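Local coordinates for putative uncharacterized protein (Pyrococcus furiosus, PDB 3UFC), which probably binds CRISPR RNA as a paralogue of the Cas6 endoribonucleases, in adaptive immunity against viruses and other mobile genetic elements, at residues Y22-Y27 with I196-Y201; K43-E46 with Y51-F54; E63-P66 with I70-L73. One frame throughout, in Å; residues are numbered along the deposited sequence.

Contact 1 (Y22-Y27 with I196-Y201); sequences YNYELY and IVKDSY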
ATOM      1  N   TYR A  22       1.140  -4.511  11.994  1.00 27.59           N
ATOM      2  CA  TYR A  22       0.075  -5.443  11.631  1.00 27.24           C
ATOM      3  C   TYR A  22      -0.001  -5.800  10.149  1.00 26.20           C
ATOM      4  O   TYR A  22      -0.867  -6.577   9.743  1.00 24.94           O
ATOM      5  CB  TYR A  22      -1.272  -4.854  12.071  1.00 25.63           C
ATOM      6  CG  TYR A  22      -1.505  -3.465  11.523  1.00 25.36           C
ATOM      7  CD1 TYR A  22      -1.830  -3.266  10.178  1.00 26.20           C
ATOM      8  CD2 TYR A  22      -1.336  -2.346  12.331  1.00 25.40           C
ATOM      9  CE1 TYR A  22      -1.976  -1.977   9.654  1.00 23.80           C
ATOM     10  CE2 TYR A  22      -1.478  -1.059  11.819  1.00 25.47           C
ATOM     11  CZ  TYR A  22      -1.796  -0.880  10.483  1.00 23.70           C
ATOM     12  OH  TYR A  22      -1.908   0.397   9.981  1.00 22.74           O
ATOM     13  N   ASN A  23       0.900  -5.252   9.341  1.00 26.64           N
ATOM     14  CA  ASN A  23       0.852  -5.509   7.902  1.00 25.46           C
ATOM     15  C   ASN A  23       0.666  -6.945   7.436  1.00 25.35           C
ATOM     16  O   ASN A  23      -0.260  -7.231   6.683  1.00 25.62           O
ATOM     17  CB  ASN A  23       2.072  -4.905   7.209  1.00 23.44           C
ATOM     18  CG  ASN A  23       1.963  -3.407   7.070  1.00 24.13           C
ATOM     19  OD1 ASN A  23       2.126  -2.669   8.039  1.00 26.15           O
ATOM     20  ND2 ASN A  23       1.656  -2.946   5.859  1.00 22.62           N
ATOM     21  N   TYR A  24       1.523  -7.859   7.873  1.00 26.53           N
ATOM     22  CA  TYR A  24       1.389  -9.236   7.413  1.00 27.59           C
ATOM     23  C   TYR A  24       0.087  -9.892   7.859  1.00 26.48           C
ATOM     24  O   TYR A  24      -0.506 -10.670   7.110  1.00 26.29           O
ATOM     25  CB  TYR A  24       2.571 -10.090   7.881  1.00 29.76           C
ATOM     26  CG  TYR A  24       2.628 -11.423   7.180  1.00 32.79           C
ATOM     27  CD1 TYR A  24       2.911 -11.499   5.818  1.00 36.57           C
ATOM     28  CD2 TYR A  24       2.386 -12.607   7.869  1.00 37.39           C
ATOM     29  CE1 TYR A  24       2.951 -12.724   5.156  1.00 39.46           C
ATOM     30  CE2 TYR A  24       2.425 -13.841   7.216  1.00 40.19           C
ATOM     31  CZ  TYR A  24       2.709 -13.890   5.862  1.00 41.21           C
ATOM     32  OH  TYR A  24       2.756 -15.104   5.212  1.00 44.90           O
ATOM     33  N   GLU A  25      -0.351  -9.586   9.076  1.00 26.39           N
ATOM     34  CA  GLU A  25      -1.591 -10.152   9.599  1.00 27.38           C
ATOM     35  C   GLU A  25      -2.796  -9.641   8.803  1.00 25.80           C
ATOM     36  O   GLU A  25      -3.703 -10.403   8.473  1.00 25.17           O
ATOM     37  CB  GLU A  25      -1.758  -9.791  11.080  1.00 28.98           C
ATOM     38  CG  GLU A  25      -2.952 -10.477  11.731  1.00 35.13           C
ATOM     39  CD  GLU A  25      -3.081 -10.181  13.216  1.00 38.82           C
ATOM     40  OE1 GLU A  25      -3.943 -10.810  13.866  1.00 40.05           O
ATOM     41  OE2 GLU A  25      -2.332  -9.320  13.731  1.00 39.64           O
ATOM     42  N   LEU A  26      -2.796  -8.346   8.497  1.00 25.31           N
ATOM     43  CA  LEU A  26      -3.885  -7.738   7.728  1.00 24.12           C
ATOM     44  C   LEU A  26      -3.884  -8.309   6.307  1.00 24.21           C
ATOM     45  O   LEU A  26      -4.916  -8.731   5.784  1.00 25.11           O
ATOM     46  CB  LEU A  26      -3.708  -6.215   7.699  1.00 23.28           C
ATOM     47  CG  LEU A  26      -4.733  -5.393   6.913  1.00 25.73           C
ATOM     48  CD1 LEU A  26      -6.155  -5.795   7.312  1.00 26.03           C
ATOM     49  CD2 LEU A  26      -4.494  -3.910   7.190  1.00 25.07           C
ATOM     50  N   TYR A  27      -2.708  -8.316   5.691  1.00 25.71           N
ATOM     51  CA  TYR A  27      -2.517  -8.862   4.350  1.00 24.65           C
ATOM     52  C   TYR A  27      -3.056 -10.289   4.265  1.00 24.39           C
ATOM     53  O   TYR A  27      -3.794 -10.639   3.343  1.00 24.58           O
ATOM     54  CB  TYR A  27      -1.018  -8.862   4.024  1.00 24.08           C
ATOM     55  CG  TYR A  27      -0.585  -9.829   2.939  1.00 24.90           C
ATOM     56  CD1 TYR A  27      -0.876  -9.586   1.598  1.00 25.67           C
ATOM     57  CD2 TYR A  27       0.168 -10.962   3.255  1.00 26.85           C
ATOM     58  CE1 TYR A  27      -0.421 -10.446   0.593  1.00 26.49           C
ATOM     59  CE2 TYR A  27       0.629 -11.826   2.260  1.00 26.44           C
ATOM     60  CZ  TYR A  27       0.332 -11.559   0.934  1.00 27.42           C
ATOM     61  OH  TYR A  27       0.806 -12.389  -0.051  1.00 31.33           O
ATOM     62  N   ILE A 196       7.715  -3.811  10.963  1.00 27.75           N
ATOM     63  CA  ILE A 196       8.034  -5.224  10.904  1.00 28.51           C
ATOM     64  C   ILE A 196       6.956  -5.868  10.048  1.00 28.92           C
ATOM     65  O   ILE A 196       5.767  -5.745  10.338  1.00 30.54           O
ATOM     66  CB  ILE A 196       8.019  -5.879  12.300  1.00 27.65           C
ATOM     67  CG1 ILE A 196       9.259  -5.443  13.083  1.00 28.66           C
ATOM     68  CG2 ILE A 196       7.951  -7.400  12.162  1.00 25.98           C
ATOM     69  CD1 ILE A 196       9.309  -5.973  14.502  1.00 31.76           C
ATOM     70  N   VAL A 197       7.374  -6.530   8.978  1.00 29.34           N
ATOM     71  CA  VAL A 197       6.443  -7.207   8.090  1.00 29.49           C
ATOM     72  C   VAL A 197       6.754  -8.688   8.218  1.00 30.41           C
ATOM     73  O   VAL A 197       7.742  -9.178   7.665  1.00 30.09           O
ATOM     74  CB  VAL A 197       6.627  -6.757   6.632  1.00 29.74           C
ATOM     75  CG1 VAL A 197       5.619  -7.471   5.734  1.00 28.33           C
ATOM     76  CG2 VAL A 197       6.456  -5.246   6.541  1.00 28.99           C
ATOM     77  N   LYS A 198       5.907  -9.380   8.969  1.00 29.60           N
ATOM     78  CA  LYS A 198       6.066 -10.801   9.235  1.00 34.00           C
ATOM     79  C   LYS A 198       7.262 -11.037  10.166  1.00 33.79           C
ATOM     80  O   LYS A 198       7.100 -11.108  11.383  1.00 35.38           O
ATOM     81  CB  LYS A 198       6.264 -11.595   7.940  1.00 34.59           C
ATOM     82  CG  LYS A 198       6.332 -13.099   8.189  1.00 38.13           C
ATOM     83  CD  LYS A 198       6.601 -13.887   6.922  1.00 41.81           C
ATOM     84  CE  LYS A 198       6.598 -15.383   7.212  1.00 43.58           C
ATOM     85  NZ  LYS A 198       6.909 -16.183   6.000  1.00 47.55           N
ATOM     86  N   ASP A 199       8.459 -11.128   9.598  1.00 33.09           N
ATOM     87  CA  ASP A 199       9.648 -11.384  10.407  1.00 34.04           C
ATOM     88  C   ASP A 199      10.816 -10.436  10.153  1.00 32.23           C
ATOM     89  O   ASP A 199      11.879 -10.588  10.759  1.00 32.25           O
ATOM     90  CB  ASP A 199      10.103 -12.824  10.174  1.00 37.42           C
ATOM     91  CG  ASP A 199      10.275 -13.143   8.700  1.00 41.72           C
ATOM     92  OD1 ASP A 199      10.319 -14.340   8.348  1.00 44.87           O
ATOM     93  OD2 ASP A 199      10.369 -12.194   7.891  1.00 44.75           O
ATOM     94  N   SER A 200      10.627  -9.455   9.274  1.00 29.66           N
ATOM     95  CA  SER A 200      11.701  -8.518   8.968  1.00 28.35           C
ATOM     96  C   SER A 200      11.254  -7.061   8.894  1.00 28.86           C
ATOM     97  O   SER A 200      10.118  -6.759   8.517  1.00 28.73           O
ATOM     98  CB  SER A 200      12.355  -8.901   7.639  1.00 31.38           C
ATOM     99  OG  SER A 200      12.736 -10.266   7.638  1.00 35.42           O
ATOM    100  N   TYR A 201      12.160  -6.160   9.257  1.00 26.73           N
ATOM    101  CA  TYR A 201      11.876  -4.738   9.199  1.00 27.60           C
ATOM    102  C   TYR A 201      11.877  -4.296   7.745  1.00 28.57           C
ATOM    103  O   TYR A 201      12.683  -4.762   6.943  1.00 26.74           O
ATOM    104  CB  TYR A 201      12.950  -3.923   9.921  1.00 28.32           C
ATOM    105  CG  TYR A 201      12.702  -3.659  11.389  1.00 28.95           C
ATOM    106  CD1 TYR A 201      11.494  -3.121  11.826  1.00 31.19           C
ATOM    107  CD2 TYR A 201      13.700  -3.896  12.336  1.00 29.47           C
ATOM    108  CE1 TYR A 201      11.283  -2.817  13.177  1.00 32.49           C
ATOM    109  CE2 TYR A 201      13.502  -3.598  13.687  1.00 31.12           C
ATOM    110  CZ  TYR A 201      12.289  -3.058  14.098  1.00 33.47           C
ATOM    111  OH  TYR A 201      12.085  -2.757  15.426  1.00 35.07           O
TER
HETATM  112  O   HOH W   1       3.625  -7.665  10.014  1.00 27.16           O
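V197 and K198 meet N23 and Y24 where the start of helix 23-37 reaches the turn between strands 183-197 and 200-213. I196 contributes its carbonyl oxygen: water 1 donates to I196 O at 2.9 Å. The same water accepts from two backbone amides, Y24 N in the first turn of the helix and K198 N at the tip of the turn. V197 sends CG2 to within 4.4 Å of N23 CB; the side-chain amide of N23 is held elsewhere, OD1 by R56 NH1 and ND2 by L232 O. Residues 196-201 form a tight beta hairpin, with V197 N hydrogen-bonded to S200 O at 2.8 Å and K198 at a positive phi of 71°. Helix 23-37 belongs to the N-terminal Cas6 region and the hairpin to the C-terminal one, so the two halves of the protein meet here. K198 lays its extended chain alongside the Y24 side chain, both pointing the same way. Its CB sits over one face of the ring, 4.0 Å from the Y24 ring centroid, a CH-pi contact displaced toward the rim. With K198 CG anti to its own N (chi1 -176°), the aliphatic chain runs along the ring from its CG end to CZ, and K198 CD lies 4.0 Å from Y24 CZ.

Contact 2 (K43-E46 with Y51-F54); sequences KLLE and YWTF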
ATOM      1  N   LYS A  43      -2.969 -16.250  -6.264  1.00 36.18           N
ATOM      2  CA  LYS A  43      -1.639 -16.149  -6.860  1.00 37.19           C
ATOM      3  C   LYS A  43      -1.311 -14.696  -7.208  1.00 35.83           C
ATOM      4  O   LYS A  43      -0.165 -14.264  -7.081  1.00 36.02           O
ATOM      5  CB  LYS A  43      -1.547 -17.015  -8.124  1.00 38.42           C
ATOM      6  CG  LYS A  43      -2.413 -16.535  -9.279  1.00 42.69           C
ATOM      7  CD  LYS A  43      -2.208 -17.384 -10.529  1.00 47.14           C
ATOM      8  CE  LYS A  43      -2.892 -18.736 -10.410  1.00 49.77           C
ATOM      9  NZ  LYS A  43      -4.381 -18.600 -10.415  1.00 51.58           N
ATOM     10  N   LEU A  44      -2.316 -13.944  -7.650  1.00 33.96           N
ATOM     11  CA  LEU A  44      -2.110 -12.539  -7.995  1.00 31.98           C
ATOM     12  C   LEU A  44      -1.923 -11.717  -6.727  1.00 29.91           C
ATOM     13  O   LEU A  44      -1.084 -10.816  -6.665  1.00 28.87           O
ATOM     14  CB  LEU A  44      -3.309 -11.997  -8.776  1.00 31.30           C
ATOM     15  CG  LEU A  44      -3.714 -12.752 -10.041  1.00 32.81           C
ATOM     16  CD1 LEU A  44      -4.799 -11.961 -10.769  1.00 33.15           C
ATOM     17  CD2 LEU A  44      -2.499 -12.950 -10.944  1.00 33.13           C
ATOM     18  N   LEU A  45      -2.721 -12.032  -5.716  1.00 28.75           N
ATOM     19  CA  LEU A  45      -2.662 -11.333  -4.443  1.00 28.33           C
ATOM     20  C   LEU A  45      -1.329 -11.500  -3.725  1.00 27.61           C
ATOM     21  O   LEU A  45      -0.846 -10.562  -3.091  1.00 25.11           O
ATOM     22  CB  LEU A  45      -3.789 -11.823  -3.532  1.00 27.90           C
ATOM     23  CG  LEU A  45      -5.071 -10.998  -3.377  1.00 29.94           C
ATOM     24  CD1 LEU A  45      -5.387 -10.219  -4.631  1.00 28.37           C
ATOM     25  CD2 LEU A  45      -6.211 -11.945  -3.000  1.00 30.27           C
ATOM     26  N   GLU A  46      -0.735 -12.688  -3.835  1.00 27.92           N
ATOM     27  CA  GLU A  46       0.527 -12.986  -3.158  1.00 29.54           C
ATOM     28  C   GLU A  46       1.786 -12.704  -3.974  1.00 30.22           C
ATOM     29  O   GLU A  46       2.899 -12.781  -3.451  1.00 30.72           O
ATOM     30  CB  GLU A  46       0.546 -14.455  -2.709  1.00 32.05           C
ATOM     31  CG  GLU A  46      -0.657 -14.874  -1.871  1.00 35.78           C
ATOM     32  CD  GLU A  46      -0.491 -16.254  -1.247  1.00 39.47           C
ATOM     33  OE1 GLU A  46      -0.044 -17.180  -1.957  1.00 39.09           O
ATOM     34  OE2 GLU A  46      -0.815 -16.412  -0.048  1.00 40.04           O
ATOM     35  N   TYR A  51       0.218  -6.736  -7.631  1.00 24.87           N
ATOM     36  CA  TYR A  51      -0.952  -6.599  -8.491  1.00 24.97           C
ATOM     37  C   TYR A  51      -1.993  -5.718  -7.816  1.00 24.19           C
ATOM     38  O   TYR A  51      -3.054  -5.451  -8.380  1.00 25.11           O
ATOM     39  CB  TYR A  51      -1.577  -7.966  -8.787  1.00 24.08           C
ATOM     40  CG  TYR A  51      -0.842  -8.771  -9.834  1.00 26.36           C
ATOM     41  CD1 TYR A  51       0.374  -9.396  -9.547  1.00 27.84           C
ATOM     42  CD2 TYR A  51      -1.368  -8.911 -11.113  1.00 27.25           C
ATOM     43  CE1 TYR A  51       1.045 -10.145 -10.521  1.00 29.35           C
ATOM     44  CE2 TYR A  51      -0.710  -9.651 -12.088  1.00 29.97           C
ATOM     45  CZ  TYR A  51       0.492 -10.265 -11.788  1.00 28.62           C
ATOM     46  OH  TYR A  51       1.125 -10.996 -12.761  1.00 31.76           O
ATOM     47  N   TRP A  52      -1.686  -5.271  -6.602  1.00 22.85           N
ATOM     48  CA  TRP A  52      -2.596  -4.415  -5.849  1.00 21.27           C
ATOM     49  C   TRP A  52      -1.837  -3.788  -4.694  1.00 22.92           C
ATOM     50  O   TRP A  52      -0.658  -4.084  -4.480  1.00 24.32           O
ATOM     51  CB  TRP A  52      -3.773  -5.235  -5.299  1.00 19.39           C
ATOM     52  CG  TRP A  52      -3.362  -6.285  -4.289  1.00 21.15           C
ATOM     53  CD1 TRP A  52      -2.491  -7.321  -4.491  1.00 22.66           C
ATOM     54  CD2 TRP A  52      -3.809  -6.397  -2.929  1.00 20.84           C
ATOM     55  NE1 TRP A  52      -2.371  -8.072  -3.341  1.00 22.33           N
ATOM     56  CE2 TRP A  52      -3.168  -7.529  -2.369  1.00 22.37           C
ATOM     57  CE3 TRP A  52      -4.690  -5.653  -2.129  1.00 20.78           C
ATOM     58  CZ2 TRP A  52      -3.381  -7.933  -1.043  1.00 20.84           C
ATOM     59  CZ3 TRP A  52      -4.900  -6.056  -0.809  1.00 20.63           C
ATOM     60  CH2 TRP A  52      -4.246  -7.188  -0.282  1.00 20.47           C
ATOM     61  N   THR A  53      -2.517  -2.927  -3.946  1.00 21.48           N
ATOM     62  CA  THR A  53      -1.911  -2.274  -2.796  1.00 21.80           C
ATOM     63  C   THR A  53      -2.989  -1.926  -1.782  1.00 22.35           C
ATOM     64  O   THR A  53      -4.181  -1.977  -2.091  1.00 21.54           O
ATOM     65  CB  THR A  53      -1.195  -0.957  -3.205  1.00 20.51           C
ATOM     66  OG1 THR A  53      -0.631  -0.342  -2.045  1.00 20.85           O
ATOM     67  CG2 THR A  53      -2.176   0.027  -3.834  1.00 19.95           C
ATOM     68  N   PHE A  54      -2.568  -1.615  -0.563  1.00 21.87           N
ATOM     69  CA  PHE A  54      -3.504  -1.174   0.455  1.00 22.01           C
ATOM     70  C   PHE A  54      -2.791  -0.228   1.401  1.00 22.46           C
ATOM     71  O   PHE A  54      -1.564  -0.246   1.517  1.00 21.94           O
ATOM     72  CB  PHE A  54      -4.199  -2.342   1.194  1.00 20.57           C
ATOM     73  CG  PHE A  54      -3.293  -3.211   2.041  1.00 22.64           C
ATOM     74  CD1 PHE A  54      -2.718  -4.364   1.513  1.00 22.72           C
ATOM     75  CD2 PHE A  54      -3.121  -2.940   3.398  1.00 22.49           C
ATOM     76  CE1 PHE A  54      -1.990  -5.247   2.329  1.00 22.83           C
ATOM     77  CE2 PHE A  54      -2.395  -3.813   4.225  1.00 22.18           C
ATOM     78  CZ  PHE A  54      -1.831  -4.969   3.687  1.00 23.10           C
TER
HETATM   79  O   HOH W   2       0.537  -8.789  -5.758  1.00 21.94           O
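L44 and L45, on the short helix 42-46, pack against Y51 and W52 at the entry to strand 53-59, an outermost strand of the antiparallel five-stranded sheet of the N-terminal ferredoxin-like domain. Four residues separate the two segments, so the chain turns back on the helix it has just left. The direct polar link is the indole bond from W52 NE1 to L45 O, 2.9 Å long and nearly straight at 174°. The oxygen lies in the indole plane, and the N-H arrives in the carbonyl plane on a lone pair. L45 O also accepts from N231 ND2, so two donors grip this one carbonyl. A second, indirect link runs through water 2, which accepts from Y51 N at 2.8 Å and lies 2.7 Å from L44 O. Apolar contacts accompany both links. W52 CG stands between its own N and carbonyl carbon (chi1 64°), placing the indole against L45, whose CD1 rests over the five-membered ring, 4.0 Å from its centroid. Nearby, I30 and A34 of helix 23-37 touch W52 and L45 respectively; from helix 86-98, I88 touches L45 and Y51, and I92 touches W52. L44 and Y51 pair in a similar way: L44 CD2 lies over one face of the phenol ring toward its rim, 3.9 Å from Y51 CE2.

Contact 3 (E63-P66 with I70-L73); sequences EIIP and IKIL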
ATOM      1  N   GLU A  63      -3.420   7.893  19.335  1.00 54.75           N
ATOM      2  CA  GLU A  63      -2.382   8.244  20.292  1.00 56.73           C
ATOM      3  C   GLU A  63      -1.320   7.149  20.288  1.00 56.80           C
ATOM      4  O   GLU A  63      -1.623   5.977  20.520  1.00 56.11           O
ATOM      5  CB  GLU A  63      -2.968   8.395  21.697  1.00 58.66           C
ATOM      6  CG  GLU A  63      -1.955   8.865  22.731  1.00 62.52           C
ATOM      7  CD  GLU A  63      -2.556   9.035  24.115  1.00 64.71           C
ATOM      8  OE1 GLU A  63      -1.810   9.423  25.038  1.00 66.04           O
ATOM      9  OE2 GLU A  63      -3.769   8.781  24.282  1.00 66.02           O
ATOM     10  N   ILE A  64      -0.079   7.533  20.007  1.00 57.52           N
ATOM     11  CA  ILE A  64       1.021   6.579  19.980  1.00 58.37           C
ATOM     12  C   ILE A  64       1.478   6.263  21.400  1.00 59.60           C
ATOM     13  O   ILE A  64       1.912   7.150  22.135  1.00 59.38           O
ATOM     14  CB  ILE A  64       2.233   7.130  19.192  1.00 58.47           C
ATOM     15  CG1 ILE A  64       1.838   7.412  17.739  1.00 58.31           C
ATOM     16  CG2 ILE A  64       3.384   6.136  19.248  1.00 58.34           C
ATOM     17  CD1 ILE A  64       1.388   6.188  16.971  1.00 59.24           C
ATOM     18  N   ILE A  65       1.369   4.995  21.781  1.00 60.71           N
ATOM     19  CA  ILE A  65       1.786   4.556  23.105  1.00 61.32           C
ATOM     20  C   ILE A  65       3.077   3.760  22.948  1.00 62.51           C
ATOM     21  O   ILE A  65       3.046   2.575  22.615  1.00 62.32           O
ATOM     22  CB  ILE A  65       0.729   3.648  23.761  1.00 61.32           C
ATOM     23  CG1 ILE A  65      -0.619   4.367  23.812  1.00 62.02           C
ATOM     24  CG2 ILE A  65       1.169   3.273  25.167  1.00 61.22           C
ATOM     25  CD1 ILE A  65      -1.740   3.518  24.380  1.00 62.36           C
ATOM     26  N   PRO A  66       4.230   4.407  23.180  1.00 63.70           N
ATOM     27  CA  PRO A  66       5.533   3.745  23.061  1.00 64.32           C
ATOM     28  C   PRO A  66       5.551   2.359  23.701  1.00 64.74           C
ATOM     29  O   PRO A  66       5.113   2.184  24.840  1.00 64.80           O
ATOM     30  CB  PRO A  66       6.473   4.723  23.756  1.00 64.86           C
ATOM     31  CG  PRO A  66       5.867   6.047  23.404  1.00 64.38           C
ATOM     32  CD  PRO A  66       4.390   5.800  23.636  1.00 63.74           C
ATOM     33  N   ILE A  70      -0.788   1.566  18.778  1.00 46.98           N
ATOM     34  CA  ILE A  70      -1.593   2.739  18.469  1.00 44.68           C
ATOM     35  C   ILE A  70      -2.903   2.679  19.247  1.00 43.64           C
ATOM     36  O   ILE A  70      -3.647   1.704  19.143  1.00 43.64           O
ATOM     37  CB  ILE A  70      -1.919   2.804  16.958  1.00 43.96           C
ATOM     38  CG1 ILE A  70      -0.633   2.665  16.140  1.00 43.34           C
ATOM     39  CG2 ILE A  70      -2.602   4.119  16.630  1.00 42.45           C
ATOM     40  CD1 ILE A  70      -0.866   2.544  14.642  1.00 42.74           C
ATOM     41  N   LYS A  71      -3.175   3.713  20.036  1.00 43.58           N
ATOM     42  CA  LYS A  71      -4.407   3.762  20.813  1.00 43.23           C
ATOM     43  C   LYS A  71      -5.479   4.472  19.998  1.00 41.62           C
ATOM     44  O   LYS A  71      -5.340   5.646  19.655  1.00 41.27           O
ATOM     45  CB  LYS A  71      -4.187   4.499  22.134  1.00 44.27           C
ATOM     46  CG  LYS A  71      -5.414   4.509  23.033  1.00 47.45           C
ATOM     47  CD  LYS A  71      -5.147   5.250  24.333  1.00 49.39           C
ATOM     48  CE  LYS A  71      -6.374   5.249  25.231  1.00 51.24           C
ATOM     49  NZ  LYS A  71      -6.108   5.937  26.528  1.00 52.00           N
ATOM     50  N   ILE A  72      -6.544   3.743  19.687  1.00 42.18           N
ATOM     51  CA  ILE A  72      -7.653   4.274  18.899  1.00 41.32           C
ATOM     52  C   ILE A  72      -8.593   5.113  19.760  1.00 42.47           C
ATOM     53  O   ILE A  72      -9.223   4.600  20.682  1.00 43.00           O
ATOM     54  CB  ILE A  72      -8.446   3.121  18.255  1.00 39.91           C
ATOM     55  CG1 ILE A  72      -7.525   2.328  17.326  1.00 38.59           C
ATOM     56  CG2 ILE A  72      -9.648   3.670  17.495  1.00 40.50           C
ATOM     57  CD1 ILE A  72      -8.130   1.057  16.792  1.00 40.61           C
ATOM     58  N   LEU A  73      -8.688   6.402  19.449  1.00 42.97           N
ATOM     59  CA  LEU A  73      -9.544   7.313  20.201  1.00 45.03           C
ATOM     60  C   LEU A  73     -10.752   7.757  19.381  1.00 46.00           C
ATOM     61  O   LEU A  73     -11.338   8.806  19.652  1.00 47.70           O
ATOM     62  CB  LEU A  73      -8.748   8.550  20.628  1.00 45.46           C
ATOM     63  CG  LEU A  73      -7.462   8.334  21.432  1.00 45.50           C
ATOM     64  CD1 LEU A  73      -6.782   9.672  21.648  1.00 46.49           C
ATOM     65  CD2 LEU A  73      -7.775   7.668  22.760  1.00 45.56           C
TER
HETATM   66  O   HOH W   3      -3.401   6.847  26.614  1.00 71.55           O
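E63 and K71 face each other as an antiparallel hydrogen-bonded pair, each using both its backbone N-H and its carbonyl. K71 N donates to E63 O at 2.8 Å; E63 N returns a more bent bond to K71 O (3.0 Å, 142°). Their side chains run side by side, both extended, yet E63 OE2 and K71 NZ stay 4.3 Å apart, beyond a salt bridge. Water 3 joins the two groups instead, donating to E63 OE2 and accepting from K71 NZ at 2.9 Å. I65 crosses the lysine chain, bringing its CD1 to 3.5 Å from K71 CB, a tight carbon contact, and L73 CD1 meets E63 CB. The next pair, I64 and I70, is non-hydrogen-bonded; its side chains occupy the other face of the sheet from those of E63 and K71, and there I64 CD1 lies 4.1 Å from I70 CG1 and F20 touches both residues. These pairs build the beta hairpin of strands 62-65 and 69-72. Strand 69-72 is the middle of a small three-stranded antiparallel sheet: I70 forms backbone hydrogen bonds with I18 of strand 17-18, while the side chains of I70 and I72 pack on I59 of strand 53-59.

Overall arrangement
Contacts 1 and 2 adjoin, their centres 15 Å apart, through consecutive helices 23-37 and 42-46. L26 CD2 packs 3.6 Å from F54 CE2, and Y27 packs on both L45 and E46 through its ring and OH, so helix 23-37 touches contact 2 while its first turn meets the C-terminal half in contact 1. Contact 3 stands apart at the surface, its centre 19 Å from that of contact 1 with nearest atoms about 5 Å apart. From contact 2 it is 29 Å between centres and about 12 Å between nearest atoms, on the opposite side of the chain's centre, although strand 53-59, which includes 53-54, is followed in the chain by strand 62-65.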